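Local atomic coordinates of MaoC family protein (Mycobacterium tuberculosis H37Rv, PDB entry 3KHP), a protein that probably catalyses the reversible dehydration of (3R)-hydroxyacyl thioesters to enoyl thioesters, as a member of the MaoC-like hydratase 2 family. Residues A[56-59]-A[60-63]; A[195-198]-A[199-203]; A[215-218]-A[219-223]. One frame throughout, in Å; residues are numbered along the deposited sequence.

Interaction 1. Residues A[56-59]-A[60-63]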
ATOM      1  N   THR A  56       8.183   9.237  -5.665  1.00 16.92           N
ATOM      2  CA  THR A  56       8.283  10.065  -6.862  1.00 17.34           C
ATOM      3  C   THR A  56       9.675  10.089  -7.485  1.00 17.81           C
ATOM      4  O   THR A  56       9.823  10.523  -8.565  1.00 19.25           O
ATOM      5  CB  THR A  56       7.874  11.481  -6.534  1.00 17.92           C
ATOM      6  OG1 THR A  56       8.671  11.980  -5.437  1.00 16.10           O
ATOM      7  CG2 THR A  56       6.370  11.501  -6.195  1.00 16.65           C
ATOM      8  N   GLY A  57      10.677   9.565  -6.803  1.00 18.71           N
ATOM      9  CA  GLY A  57      12.054   9.638  -7.240  1.00 18.76           C
ATOM     10  C   GLY A  57      12.423   8.518  -8.155  1.00 19.75           C
ATOM     11  O   GLY A  57      13.445   8.584  -8.867  1.00 18.48           O
ATOM     12  N   ASP A  58      11.572   7.489  -8.211  1.00 20.46           N
ATOM     13  CA  ASP A  58      11.910   6.352  -9.063  1.00 19.99           C
ATOM     14  C   ASP A  58      10.671   5.806  -9.690  1.00 18.93           C
ATOM     15  O   ASP A  58      10.205   4.718  -9.355  1.00 19.84           O
ATOM     16  CB  ASP A  58      12.691   5.239  -8.276  1.00 21.42           C
ATOM     17  CG  ASP A  58      11.906   4.681  -7.072  1.00 24.70           C
ATOM     18  OD1 ASP A  58      12.412   3.728  -6.382  1.00 28.22           O
ATOM     19  OD2 ASP A  58      10.783   5.201  -6.824  1.00 26.71           O
ATOM     20  N   LEU A  59      10.217   6.513 -10.695  1.00 17.95           N
ATOM     21  CA  LEU A  59       8.935   6.295 -11.318  1.00 17.81           C
ATOM     22  C   LEU A  59       8.810   5.016 -12.092  1.00 16.69           C
ATOM     23  O   LEU A  59       7.718   4.579 -12.427  1.00 18.27           O
ATOM     24  CB  LEU A  59       8.627   7.463 -12.257  1.00 18.33           C
ATOM     25  CG  LEU A  59       8.463   8.823 -11.578  1.00 19.06           C
ATOM     26  CD1 LEU A  59       8.381   9.915 -12.643  1.00 19.50           C
ATOM     27  CD2 LEU A  59       7.240   8.791 -10.666  1.00 17.28           C
ATOM     28  N   ALA A  60       9.923   4.435 -12.408  1.00 16.39           N
ATOM     29  CA  ALA A  60       9.985   3.098 -12.994  1.00 16.24           C
ATOM     30  C   ALA A  60       9.423   2.031 -12.074  1.00 15.92           C
ATOM     31  O   ALA A  60       8.905   1.043 -12.533  1.00 18.04           O
ATOM     32  CB  ALA A  60      11.458   2.804 -13.314  1.00 15.74           C
ATOM     33  N   PHE A  61       9.498   2.237 -10.766  1.00 16.02           N
ATOM     34  CA  PHE A  61       8.955   1.281  -9.777  1.00 15.12           C
ATOM     35  C   PHE A  61       7.579   1.666  -9.268  1.00 14.79           C
ATOM     36  O   PHE A  61       6.816   0.772  -8.878  1.00 13.80           O
ATOM     37  CB  PHE A  61       9.940   1.123  -8.622  1.00 14.70           C
ATOM     38  CG  PHE A  61      11.276   0.638  -9.078  1.00 18.32           C
ATOM     39  CD1 PHE A  61      11.420  -0.627  -9.620  1.00 23.26           C
ATOM     40  CD2 PHE A  61      12.367   1.433  -9.024  1.00 22.84           C
ATOM     41  CE1 PHE A  61      12.661  -1.079 -10.084  1.00 24.71           C
ATOM     42  CE2 PHE A  61      13.596   0.990  -9.482  1.00 25.14           C
ATOM     43  CZ  PHE A  61      13.737  -0.255 -10.027  1.00 24.63           C
ATOM     44  N   THR A  62       7.231   2.963  -9.327  1.00 13.90           N
ATOM     45  CA  THR A  62       5.933   3.429  -8.795  1.00 14.03           C
ATOM     46  C   THR A  62       4.871   3.859  -9.834  1.00 14.10           C
ATOM     47  O   THR A  62       3.760   4.262  -9.475  1.00 14.10           O
ATOM     48  CB  THR A  62       6.195   4.546  -7.831  1.00 14.20           C
ATOM     49  OG1 THR A  62       7.021   5.539  -8.470  1.00 14.95           O
ATOM     50  CG2 THR A  62       6.954   3.979  -6.626  1.00 12.40           C
ATOM     51  N   THR A  63       5.202   3.753 -11.117  1.00 14.20           N
ATOM     52  CA  THR A  63       4.256   4.047 -12.172  1.00 14.60           C
ATOM     53  C   THR A  63       4.431   3.110 -13.366  1.00 15.76           C
ATOM     54  O   THR A  63       5.550   2.647 -13.669  1.00 16.26           O
ATOM     55  CB  THR A  63       4.379   5.507 -12.702  1.00 14.98           C
ATOM     56  OG1 THR A  63       5.657   5.692 -13.366  1.00 14.03           O
ATOM     57  CG2 THR A  63       4.175   6.533 -11.570  1.00 10.12           C
TER

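Interaction 2. Residues A[195-198]-A[199-203]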
ATOM      1  N   ARG A 195       8.943   5.615   6.466  1.00 19.31           N
ATOM      2  CA  ARG A 195       7.869   6.409   7.025  1.00 20.76           C
ATOM      3  C   ARG A 195       7.290   5.755   8.265  1.00 20.81           C
ATOM      4  O   ARG A 195       7.213   4.550   8.379  1.00 19.96           O
ATOM      5  CB  ARG A 195       6.742   6.584   6.032  1.00 21.09           C
ATOM      6  CG  ARG A 195       7.063   7.572   4.903  1.00 23.71           C
ATOM      7  CD  ARG A 195       5.951   7.587   3.905  1.00 26.99           C
ATOM      8  NE  ARG A 195       6.391   8.286   2.691  1.00 32.56           N
ATOM      9  CZ  ARG A 195       6.382   9.609   2.520  1.00 32.35           C
ATOM     10  NH1 ARG A 195       6.823  10.096   1.383  1.00 32.73           N
ATOM     11  NH2 ARG A 195       5.940  10.435   3.471  1.00 32.86           N
ATOM     12  N   GLU A 196       6.870   6.616   9.163  1.00 21.04           N
ATOM     13  CA  GLU A 196       6.202   6.276  10.388  1.00 22.08           C
ATOM     14  C   GLU A 196       4.980   5.405  10.139  1.00 19.94           C
ATOM     15  O   GLU A 196       4.646   4.556  10.933  1.00 19.02           O
ATOM     16  CB  GLU A 196       5.809   7.615  11.058  1.00 23.13           C
ATOM     17  CG  GLU A 196       5.230   7.488  12.386  1.00 28.48           C
ATOM     18  CD  GLU A 196       3.710   7.293  12.334  1.00 34.37           C
ATOM     19  OE1 GLU A 196       3.065   7.767  11.345  1.00 36.52           O
ATOM     20  OE2 GLU A 196       3.186   6.678  13.304  1.00 36.97           O
ATOM     21  N   ASP A 197       4.313   5.619   9.016  1.00 19.23           N
ATOM     22  CA  ASP A 197       3.172   4.799   8.634  1.00 18.48           C
ATOM     23  C   ASP A 197       3.516   3.734   7.600  1.00 17.00           C
ATOM     24  O   ASP A 197       2.621   3.156   7.004  1.00 17.30           O
ATOM     25  CB  ASP A 197       2.047   5.687   8.115  1.00 19.78           C
ATOM     26  CG  ASP A 197       2.426   6.449   6.833  1.00 24.21           C
ATOM     27  OD1 ASP A 197       3.618   6.377   6.397  1.00 27.43           O
ATOM     28  OD2 ASP A 197       1.537   7.157   6.295  1.00 28.25           O
ATOM     29  N   GLN A 198       4.789   3.427   7.396  1.00 15.61           N
ATOM     30  CA  GLN A 198       5.132   2.553   6.285  1.00 16.65           C
ATOM     31  C   GLN A 198       4.588   1.124   6.406  1.00 15.97           C
ATOM     32  O   GLN A 198       4.212   0.527   5.422  1.00 17.60           O
ATOM     33  CB  GLN A 198       6.628   2.517   6.046  1.00 16.76           C
ATOM     34  CG  GLN A 198       6.971   1.953   4.691  1.00 19.69           C
ATOM     35  CD  GLN A 198       8.304   2.464   4.164  1.00 22.82           C
ATOM     36  OE1 GLN A 198       8.706   3.622   4.413  1.00 21.61           O
ATOM     37  NE2 GLN A 198       9.021   1.587   3.478  1.00 21.76           N
ATOM     38  N   ALA A 199       4.533   0.576   7.600  1.00 14.72           N
ATOM     39  CA  ALA A 199       4.052  -0.769   7.762  1.00 14.36           C
ATOM     40  C   ALA A 199       2.586  -0.908   7.331  1.00 14.15           C
ATOM     41  O   ALA A 199       2.170  -1.961   6.839  1.00 13.06           O
ATOM     42  CB  ALA A 199       4.274  -1.244   9.199  1.00 13.37           C
ATOM     43  N   LEU A 200       1.810   0.167   7.515  1.00 14.31           N
ATOM     44  CA  LEU A 200       0.416   0.187   7.092  1.00 13.04           C
ATOM     45  C   LEU A 200       0.234   0.042   5.611  1.00 13.02           C
ATOM     46  O   LEU A 200      -0.790  -0.502   5.189  1.00 12.96           O
ATOM     47  CB  LEU A 200      -0.331   1.449   7.571  1.00 13.41           C
ATOM     48  CG  LEU A 200      -0.397   1.776   9.071  1.00 13.42           C
ATOM     49  CD1 LEU A 200      -1.132   3.038   9.344  1.00 14.75           C
ATOM     50  CD2 LEU A 200      -0.944   0.663   9.900  1.00 11.44           C
ATOM     51  N   ILE A 201       1.186   0.501   4.789  1.00 13.77           N
ATOM     52  CA  ILE A 201       1.074   0.226   3.353  1.00 13.10           C
ATOM     53  C   ILE A 201       1.755  -1.107   3.045  1.00 11.83           C
ATOM     54  O   ILE A 201       1.301  -1.875   2.191  1.00 10.53           O
ATOM     55  CB  ILE A 201       1.721   1.237   2.447  1.00 13.23           C
ATOM     56  CG1 ILE A 201       2.096   2.543   3.158  1.00 18.02           C
ATOM     57  CG2 ILE A 201       0.826   1.464   1.226  1.00 17.14           C
ATOM     58  CD1 ILE A 201       0.995   3.293   4.245  1.00 18.54           C
ATOM     59  N   TYR A 202       2.892  -1.349   3.676  1.00 11.33           N
ATOM     60  CA  TYR A 202       3.633  -2.572   3.368  1.00 12.57           C
ATOM     61  C   TYR A 202       2.804  -3.861   3.634  1.00 12.39           C
ATOM     62  O   TYR A 202       2.897  -4.847   2.865  1.00 12.42           O
ATOM     63  CB  TYR A 202       5.000  -2.652   4.086  1.00 12.61           C
ATOM     64  CG  TYR A 202       5.667  -3.925   3.677  1.00 14.51           C
ATOM     65  CD1 TYR A 202       6.326  -4.020   2.450  1.00 16.25           C
ATOM     66  CD2 TYR A 202       5.542  -5.069   4.436  1.00 14.75           C
ATOM     67  CE1 TYR A 202       6.886  -5.181   2.044  1.00 13.18           C
ATOM     68  CE2 TYR A 202       6.095  -6.250   4.026  1.00 15.65           C
ATOM     69  CZ  TYR A 202       6.757  -6.301   2.819  1.00 15.85           C
ATOM     70  OH  TYR A 202       7.293  -7.477   2.365  1.00 17.69           O
ATOM     71  N   ARG A 203       1.938  -3.808   4.644  1.00 12.79           N
ATOM     72  CA  ARG A 203       1.085  -4.944   5.032  1.00 13.62           C
ATOM     73  C   ARG A 203       0.026  -5.270   3.993  1.00 14.04           C
ATOM     74  O   ARG A 203      -0.604  -6.356   4.044  1.00 13.81           O
ATOM     75  CB  ARG A 203       0.448  -4.700   6.442  1.00 13.92           C
ATOM     76  CG  ARG A 203      -0.568  -3.584   6.563  1.00 13.97           C
ATOM     77  CD  ARG A 203      -0.844  -3.169   8.021  1.00 13.90           C
ATOM     78  NE  ARG A 203      -1.433  -4.267   8.777  1.00 15.24           N
ATOM     79  CZ  ARG A 203      -2.702  -4.676   8.666  1.00 14.09           C
ATOM     80  NH1 ARG A 203      -3.536  -4.080   7.844  1.00 10.82           N
ATOM     81  NH2 ARG A 203      -3.128  -5.728   9.368  1.00 16.27           N
TER
HETATM   82  O   HOH W   1       3.824   2.042  10.174  1.00 18.21           O

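Interaction 3. Residues A[215-218]-A[219-223]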
ATOM      1  N   PRO A 215      -0.487  -1.037  17.996  1.00 18.19           N
ATOM      2  CA  PRO A 215       0.362  -0.776  19.147  1.00 18.47           C
ATOM      3  C   PRO A 215      -0.039  -1.639  20.341  1.00 19.10           C
ATOM      4  O   PRO A 215       0.826  -2.061  21.115  1.00 18.51           O
ATOM      5  CB  PRO A 215       0.114   0.683  19.480  1.00 18.73           C
ATOM      6  CG  PRO A 215      -0.696   1.251  18.353  1.00 19.55           C
ATOM      7  CD  PRO A 215      -1.160   0.161  17.471  1.00 18.89           C
ATOM      8  N   TRP A 216      -1.327  -1.925  20.468  1.00 18.96           N
ATOM      9  CA  TRP A 216      -1.788  -2.769  21.567  1.00 19.25           C
ATOM     10  C   TRP A 216      -1.053  -4.098  21.506  1.00 19.45           C
ATOM     11  O   TRP A 216      -0.370  -4.484  22.462  1.00 19.21           O
ATOM     12  CB  TRP A 216      -3.282  -3.010  21.486  1.00 18.66           C
ATOM     13  CG  TRP A 216      -3.809  -3.678  22.659  1.00 19.43           C
ATOM     14  CD1 TRP A 216      -4.271  -3.078  23.802  1.00 20.32           C
ATOM     15  CD2 TRP A 216      -3.954  -5.077  22.852  1.00 17.89           C
ATOM     16  NE1 TRP A 216      -4.699  -4.018  24.679  1.00 20.57           N
ATOM     17  CE2 TRP A 216      -4.519  -5.260  24.133  1.00 20.15           C
ATOM     18  CE3 TRP A 216      -3.667  -6.192  22.076  1.00 18.62           C
ATOM     19  CZ2 TRP A 216      -4.794  -6.525  24.664  1.00 19.04           C
ATOM     20  CZ3 TRP A 216      -3.933  -7.463  22.600  1.00 20.56           C
ATOM     21  CH2 TRP A 216      -4.483  -7.614  23.894  1.00 19.19           C
ATOM     22  N   PHE A 217      -1.161  -4.749  20.349  1.00 19.40           N
ATOM     23  CA  PHE A 217      -0.597  -6.048  20.162  1.00 19.85           C
ATOM     24  C   PHE A 217       0.915  -6.030  20.266  1.00 20.28           C
ATOM     25  O   PHE A 217       1.515  -6.914  20.878  1.00 20.29           O
ATOM     26  CB  PHE A 217      -0.970  -6.588  18.804  1.00 20.58           C
ATOM     27  CG  PHE A 217      -0.501  -7.968  18.582  1.00 21.32           C
ATOM     28  CD1 PHE A 217      -1.319  -9.062  18.892  1.00 23.66           C
ATOM     29  CD2 PHE A 217       0.772  -8.201  18.095  1.00 21.49           C
ATOM     30  CE1 PHE A 217      -0.821 -10.389  18.707  1.00 22.58           C
ATOM     31  CE2 PHE A 217       1.257  -9.490  17.926  1.00 20.60           C
ATOM     32  CZ  PHE A 217       0.460 -10.578  18.240  1.00 20.26           C
ATOM     33  N   ALA A 218       1.526  -5.039  19.629  1.00 19.72           N
ATOM     34  CA  ALA A 218       2.957  -4.941  19.546  1.00 18.94           C
ATOM     35  C   ALA A 218       3.505  -4.928  20.948  1.00 18.50           C
ATOM     36  O   ALA A 218       4.513  -5.559  21.221  1.00 18.05           O
ATOM     37  CB  ALA A 218       3.391  -3.658  18.789  1.00 18.00           C
ATOM     38  N   THR A 219       2.853  -4.195  21.835  1.00 18.57           N
ATOM     39  CA  THR A 219       3.334  -4.115  23.220  1.00 18.38           C
ATOM     40  C   THR A 219       2.823  -5.254  24.168  1.00 18.00           C
ATOM     41  O   THR A 219       3.604  -5.826  24.915  1.00 17.73           O
ATOM     42  CB  THR A 219       3.066  -2.764  23.850  1.00 17.72           C
ATOM     43  OG1 THR A 219       3.623  -2.778  25.176  1.00 24.47           O
ATOM     44  CG2 THR A 219       1.625  -2.467  23.958  1.00 13.85           C
ATOM     45  N   GLN A 220       1.546  -5.582  24.091  1.00 17.08           N
ATOM     46  CA  GLN A 220       0.921  -6.469  25.052  1.00 18.36           C
ATOM     47  C   GLN A 220       1.289  -7.938  24.816  1.00 19.13           C
ATOM     48  O   GLN A 220       1.405  -8.713  25.778  1.00 20.48           O
ATOM     49  CB  GLN A 220      -0.608  -6.309  25.027  1.00 18.11           C
ATOM     50  CG  GLN A 220      -1.085  -4.961  25.497  1.00 18.53           C
ATOM     51  CD  GLN A 220      -1.438  -4.991  26.963  1.00 19.15           C
ATOM     52  OE1 GLN A 220      -2.492  -5.500  27.344  1.00 14.20           O
ATOM     53  NE2 GLN A 220      -0.540  -4.484  27.796  1.00 16.46           N
ATOM     54  N   LEU A 221       1.461  -8.324  23.567  1.00 19.61           N
ATOM     55  CA  LEU A 221       1.915  -9.677  23.243  1.00 21.59           C
ATOM     56  C   LEU A 221       3.367  -9.787  22.870  1.00 23.54           C
ATOM     57  O   LEU A 221       3.971 -10.805  23.169  1.00 25.07           O
ATOM     58  CB  LEU A 221       1.029 -10.313  22.155  1.00 21.23           C
ATOM     59  CG  LEU A 221      -0.294 -10.632  22.876  1.00 20.99           C
ATOM     60  CD1 LEU A 221      -1.473 -10.278  22.107  1.00 21.18           C
ATOM     61  CD2 LEU A 221      -0.307 -12.082  23.306  1.00 19.57           C
ATOM     62  N   ALA A 222       3.956  -8.751  22.269  1.00 24.85           N
ATOM     63  CA  ALA A 222       5.323  -8.873  21.718  1.00 25.69           C
ATOM     64  C   ALA A 222       6.352  -8.048  22.471  1.00 26.66           C
ATOM     65  O   ALA A 222       7.531  -8.285  22.334  1.00 28.62           O
ATOM     66  CB  ALA A 222       5.330  -8.525  20.217  1.00 24.85           C
ATOM     67  N   GLY A 223       5.930  -7.081  23.266  1.00 27.74           N
ATOM     68  CA  GLY A 223       6.848  -6.424  24.205  1.00 28.17           C
ATOM     69  C   GLY A 223       7.586  -5.178  23.721  1.00 28.82           C
ATOM     70  O   GLY A 223       8.515  -4.717  24.415  1.00 28.66           O
TER

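Interaction 1. Residues A[56-59]-A[60-63]
The carbonyl oxygen of D58 gathers the amides one turn ahead of it: F61 N donates to D58 O at 2.9 Å, while T62 N reaches it only weakly. One residue on, the oxygen of L59 is held twice by T63, weakly through N and more closely through the hydroxyl; T63 OG1 lies 2.5 Å from L59 O, a value so short that the exact length is doubtful. That hydroxyl sits between its own backbone N and carbonyl carbon (chi1 66°), which folds it back over the turn to the carbonyl four residues earlier, and it also meets S66 OG. D58 occupies the N-cap position, yet its carboxylate makes no capping bond. It turns back to a weak bond from G55 N. D58 CB meets the rim of the F61 ring in plane and D58 OD1 comes at the ring obliquely, 3.5 Å from F61 CD2, the carboxylate and ring planes 67° apart. The hydroxyl of T62 likewise looks backward, to G55 O. Methyls fill in behind, L59 CD2 standing 3.9 Å from T63 CG2. The turn belongs to the part of the chain that matches the MFE-2 hydratase 2 N-terminal domain, where a short helix follows helix 42-51. Beyond it, F61 touches A49 of helix 42-51 and V243 of helix 231-245, T62 lies on I50, and D58 touches R240. L59 meets P215 of the second subunit, so the one-turn helix 59-62 touches helices 42-51 and 231-245 as well as the dimer partner.

Interaction 2. Residues A[195-198]-A[199-203]
Two torsions set out Q198 and Y202 on neighbouring turns: CG of Q198 stands opposite its backbone N (chi1 -164°), and Y202 does the same (chi1 -179°), so that the glutamine chain runs back along the preceding turn while the tyrosine ring swings off the helix. Y202 N bonds to the oxygen of Q198 at 2.9 Å, and Y202 CB rests 3.5 Å from the same Q198 O. I201 N adds a weak bond to this oxygen, and L200 N makes another weak one to D197 O. The I201 side chain has a nearly eclipsed first torsion, and its close approach to D197 O is doubtful. Ahead of the helix, R195 to Q198 form a type I beta turn, in which the extended Q198 side chain lets OE1 accept R195 N at 2.9 Å. Its NE2 is bound to G51 O, at the end of helix 42-51. A water bridges the turn and the helix, donating a hydrogen bond to E196 O at 2.8 Å and accepting one from A199 N at 3.0 Å. The Y202 ring meets H230 edge-to-face and packs on helix 231-245. Y202, at the end of this short helix, fits the first position of the hydratase 2 motif of the family. The D197 carboxylate finds its partner outside this turn, in a salt bridge to R195 of the second subunit. Chemically, a hydrogen-bond acceptor on one side and a donor on the other settle which way the Q198 amide faces, while the D197 carboxylate would ease the close approach of R195 to its counterpart in the second subunit.

Interaction 3. Residues A[215-218]-A[219-223]
W216 and F217 each lay a ring face against the residue one turn on, whereas P215, T219 and the amide end of Q220 keep to the solvent side. The Q220 CG methylene belongs to the packed part: it sits over the five-membered ring of W216, 3.8 Å from its centroid and 11° off the normal, a CH-pi contact. F217 repeats the scheme with L221, whose CB is 4.0 Å from the ring centroid but offset toward the rim. L221 CD1 then presses on the same ring, 3.4 Å from F217 CD1, and also reaches W216 CZ3 at 3.8 Å. Both rings come forward because their CG atoms lie opposite the backbone N (F217 chi1 -176°). The helix starts just after the Gly-Asp-x-Asn-Pro-x-His core of the hydratase 2 motif, and the longer motif runs on to A218. F217 packs on P210 and L211 of that core; buried A218 faces P227. Regular helical bonds hold the frame, with Q220 N to W216 O at 2.7 Å. Beyond F217 the bonding thins: A222 N reaches F217 O only weakly, and G223 leaves the helix with positive phi, a conformation suited to glycine. On the outer side the Q220 chain bends at chi2, its amide turned 62° from the indole plane. The indole also stacks on H67 of the second subunit.

In the fold
Within one chain the three turns are strung out in series: the centres of interactions 1 and 2 are about 18 Å apart, those of 2 and 3 about 17 Å, and those of 1 and 3 about 34 Å. None touches another there; the nearest atoms are about 7 Å apart for interactions 1 and 2 and about 8 Å for 2 and 3. The dimer brings them together. T56 of interaction 1 meets E196 and D197 of the other subunit, and L59 meets P215, so one subunit's interaction 1 faces interactions 2 and 3 of its partner. The hydratase 2 motif supplies catalytic residues in relatives, so interactions 2 and 3 probably lie near the active site.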